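PDB 5Z7C: 3'3'-cGAMP-specific phosphodiesterase 3 from Vibrio cholerae O1 biovar El Tor str. N16961, which belongs to the HD-domain proteins, to judge by its sequence, and is a mainly helical bacterial protein. Local coordinates for residues R46-W49 / I50-I54; A295-S298 / E299-V303. The protein carries 2 engineered substitutions. All coordinates share one frame; numbering follows the deposited sequence.

Contact 1 (R46-W49 / I50-I54)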
# COMPACT_ATOMS: atom_id res chain seq x y z
N ARG A 46 3.29 1.78 -13.76
CA ARG A 46 4.17 2.09 -14.86
C ARG A 46 5.41 1.23 -14.91
O ARG A 46 5.87 0.91 -15.97
CB ARG A 46 4.52 3.55 -14.86
CG ARG A 46 3.36 4.40 -15.29
CD ARG A 46 3.72 5.86 -15.41
NE ARG A 46 4.38 6.34 -14.23
CZ ARG A 46 3.76 6.97 -13.24
NH1 ARG A 46 2.47 7.20 -13.30
NH2 ARG A 46 4.44 7.37 -12.20
N CYS A 47 5.97 0.89 -13.77
CA CYS A 47 7.12 0.03 -13.77
C CYS A 47 6.74 -1.30 -14.31
O CYS A 47 7.50 -1.93 -14.99
CB CYS A 47 7.64 -0.19 -12.37
SG CYS A 47 8.25 1.33 -11.59
N CYS A 48 5.57 -1.74 -13.95
CA CYS A 48 5.14 -3.05 -14.37
C CYS A 48 5.08 -3.07 -15.84
O CYS A 48 5.51 -4.00 -16.48
CB CYS A 48 3.74 -3.30 -13.87
SG CYS A 48 3.46 -5.08 -13.59
N TRP A 49 4.52 -2.03 -16.38
CA TRP A 49 4.40 -1.96 -17.78
C TRP A 49 5.75 -1.91 -18.44
O TRP A 49 5.96 -2.59 -19.40
CB TRP A 49 3.60 -0.72 -18.10
CG TRP A 49 3.56 -0.41 -19.49
CD1 TRP A 49 4.43 0.35 -20.14
CD2 TRP A 49 2.62 -0.87 -20.44
NE1 TRP A 49 4.10 0.42 -21.44
CE2 TRP A 49 2.98 -0.33 -21.65
CE3 TRP A 49 1.50 -1.68 -20.38
CZ2 TRP A 49 2.28 -0.56 -22.80
CZ3 TRP A 49 0.81 -1.91 -21.51
CH2 TRP A 49 1.20 -1.36 -22.71
N ILE A 50 6.66 -1.09 -17.94
CA ILE A 50 7.99 -1.07 -18.49
C ILE A 50 8.71 -2.37 -18.28
O ILE A 50 9.28 -2.90 -19.18
CB ILE A 50 8.80 0.03 -17.82
CG1 ILE A 50 8.19 1.38 -18.11
CG2 ILE A 50 10.22 0.04 -18.30
CD1 ILE A 50 8.71 2.44 -17.24
N GLY A 51 8.67 -2.88 -17.07
CA GLY A 51 9.37 -4.11 -16.77
C GLY A 51 8.90 -5.32 -17.50
O GLY A 51 9.67 -6.17 -17.83
N MET A 52 7.60 -5.45 -17.68
CA MET A 52 7.07 -6.58 -18.41
C MET A 52 7.54 -6.51 -19.84
O MET A 52 7.88 -7.50 -20.43
CB MET A 52 5.56 -6.65 -18.29
CG MET A 52 5.08 -7.25 -17.01
SD MET A 52 5.70 -8.81 -16.62
CE MET A 52 4.69 -9.74 -17.63
N HIS A 53 7.54 -5.33 -20.39
CA HIS A 53 8.00 -5.15 -21.75
C HIS A 53 9.46 -5.47 -21.97
O HIS A 53 9.81 -5.94 -23.02
CB HIS A 53 7.68 -3.77 -22.23
CG HIS A 53 6.28 -3.64 -22.73
ND1 HIS A 53 5.28 -3.08 -21.98
CD2 HIS A 53 5.72 -4.00 -23.89
CE1 HIS A 53 4.16 -3.09 -22.67
NE2 HIS A 53 4.40 -3.65 -23.83
N ILE A 54 10.32 -5.15 -21.03
CA ILE A 54 11.68 -5.53 -21.13
C ILE A 54 11.74 -7.02 -21.09
O ILE A 54 12.44 -7.63 -21.84
CB ILE A 54 12.48 -4.97 -19.97
CG1 ILE A 54 12.57 -3.48 -20.08
CG2 ILE A 54 13.86 -5.47 -19.97
CD1 ILE A 54 12.95 -2.86 -18.82

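Contact 2 (A295-S298 / E299-V303)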
# COMPACT_ATOMS: atom_id res chain seq x y z
N ALA A 295 -1.40 2.98 15.05
CA ALA A 295 -1.57 1.56 15.05
C ALA A 295 -2.68 1.15 15.98
O ALA A 295 -2.87 1.72 17.04
CB ALA A 295 -0.30 0.89 15.42
N GLY A 296 -3.43 0.14 15.55
CA GLY A 296 -4.60 -0.30 16.27
C GLY A 296 -5.83 0.48 15.86
O GLY A 296 -6.84 0.47 16.57
N HIS A 297 -5.70 1.27 14.81
CA HIS A 297 -6.78 2.11 14.40
C HIS A 297 -7.58 1.28 13.47
O HIS A 297 -8.78 1.34 13.43
CB HIS A 297 -6.23 3.33 13.68
CG HIS A 297 -7.22 3.96 12.75
ND1 HIS A 297 -8.37 4.57 13.19
CD2 HIS A 297 -7.22 4.08 11.41
CE1 HIS A 297 -9.04 5.03 12.15
NE2 HIS A 297 -8.37 4.74 11.06
N SER A 298 -6.89 0.49 12.71
CA SER A 298 -7.56 -0.38 11.80
C SER A 298 -8.33 -1.44 12.50
O SER A 298 -9.40 -1.79 12.09
CB SER A 298 -6.56 -0.97 10.82
OG SER A 298 -6.44 -0.12 9.72
N GLU A 299 -7.75 -2.01 13.53
CA GLU A 299 -8.43 -3.02 14.28
C GLU A 299 -9.65 -2.46 14.95
O GLU A 299 -10.64 -3.14 15.07
CB GLU A 299 -7.50 -3.60 15.30
CG GLU A 299 -6.45 -4.45 14.73
CD GLU A 299 -5.27 -3.69 14.28
OE1 GLU A 299 -5.40 -2.51 14.00
OE2 GLU A 299 -4.20 -4.27 14.19
N ARG A 300 -9.55 -1.26 15.47
CA ARG A 300 -10.67 -0.70 16.15
C ARG A 300 -11.82 -0.44 15.24
O ARG A 300 -12.93 -0.71 15.58
CB ARG A 300 -10.25 0.58 16.81
CG ARG A 300 -9.46 0.36 18.03
CD ARG A 300 -9.43 1.58 18.86
NE ARG A 300 -9.09 2.75 18.09
CZ ARG A 300 -7.87 3.19 17.92
NH1 ARG A 300 -6.88 2.53 18.43
NH2 ARG A 300 -7.65 4.26 17.22
N VAL A 301 -11.54 0.10 14.08
CA VAL A 301 -12.57 0.40 13.12
C VAL A 301 -13.25 -0.86 12.66
O VAL A 301 -14.43 -0.87 12.42
CB VAL A 301 -11.99 1.14 11.95
CG1 VAL A 301 -13.02 1.42 10.95
CG2 VAL A 301 -11.40 2.39 12.42
N ALA A 302 -12.49 -1.91 12.54
CA ALA A 302 -13.04 -3.15 12.14
C ALA A 302 -13.98 -3.61 13.19
O ALA A 302 -15.00 -4.14 12.89
CB ALA A 302 -11.97 -4.13 11.97
N VAL A 303 -13.61 -3.44 14.44
CA VAL A 303 -14.46 -3.84 15.54
C VAL A 303 -15.74 -3.06 15.59
O VAL A 303 -16.78 -3.62 15.80
CB VAL A 303 -13.71 -3.71 16.85
CG1 VAL A 303 -14.58 -3.99 18.02
CG2 VAL A 303 -12.58 -4.65 16.87

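Contact 1 (R46-W49 / I50-I54)
H53 lays the edge of its imidazole on one face of the W49 indole one helical turn earlier, an edge-to-face pair with the planes at 59° and the H53 ring centroid 4.3 Å from that of the six-membered ring. The leading atom is H53 CE1, set toward the rim of the indole, 3.2 Å from W49 CZ2. W49 CG stands anti to its backbone N (chi1 171°), which swings the indole to the flank where H53 arrives. The same imidazole is pinned by its ND1, which donates to W49 O at 2.7 Å; W49 O lies close to the imidazole plane, while the donor is tilted 31° from the carbonyl plane. W49 O also receives a weak bond from H53 N at 3.3 Å. Along the helix, the amides of I50, G51 and M52 bond to the carbonyls of R46, C47 and C48. Beyond the pair, F246 meets both rings and F246 O accepts a hydrogen bond from W49 NE1, and R46 reaches away to a salt bridge with D206. The bond to a carbonyl oxygen implies that ND1 probably carries the proton, and bond and ring contact together fix the rotation of the imidazole against helix 43-56.

Contact 2 (A295-S298 / E299-V303)
V301 CG2 packs over one face of the H297 imidazole, 3.6 Å from CE1, and forms the close side of this turn near the N-terminal end of helix 297-311. Backbone bonds hold the turn: V301 N donates to H297 O at 3.1 Å and A302 N to S298 O at 3.1 Å, whereas the bond from R300 N to G296 O is weak at 3.4 Å. H297 CG lies anti to the backbone N (chi1 156°), which turns a face of the ring to V301 CG2. R300 folds back toward G296 and H297, bent at chi3 (-49°), and one face of its guanidinium rests over H297 CA and G296 O. R300 NH2 comes near the edge of the imidazole, with the two planes 60° apart. On the solvent side the contact thins out: the exposed E299 curls back until OE1 is 3.3 Å from G296 CA, and A295 is poorly ordered. D414 ties H297 and R300 together, hydrogen-bonded to H297 ND1 and in a salt bridge with R300 NE. V301 rests on A410 and D411 of helix 397-416; S298 touches L327 and A302 touches A326, both on helix 316-328, and S298 OG bonds to D330.

In the fold
Contact 1 and contact 2 are each local to a single helix, 43-56 and 297-311 respectively, and follow one another along the chain. Their centres are 36 Å apart and their nearest atoms about 25 Å apart, on opposite sides of the chain's centre, so neither touches the other. The first is buried amid helices 62-73, 194-211 and 231-242; the second lies nearer the surface, against helices 316-328 and 397-416, within the 281-447 HD-domain range. They share neither a helix nor a sheet in this mainly helical chain. The two helices therefore pack against different sets of neighbours.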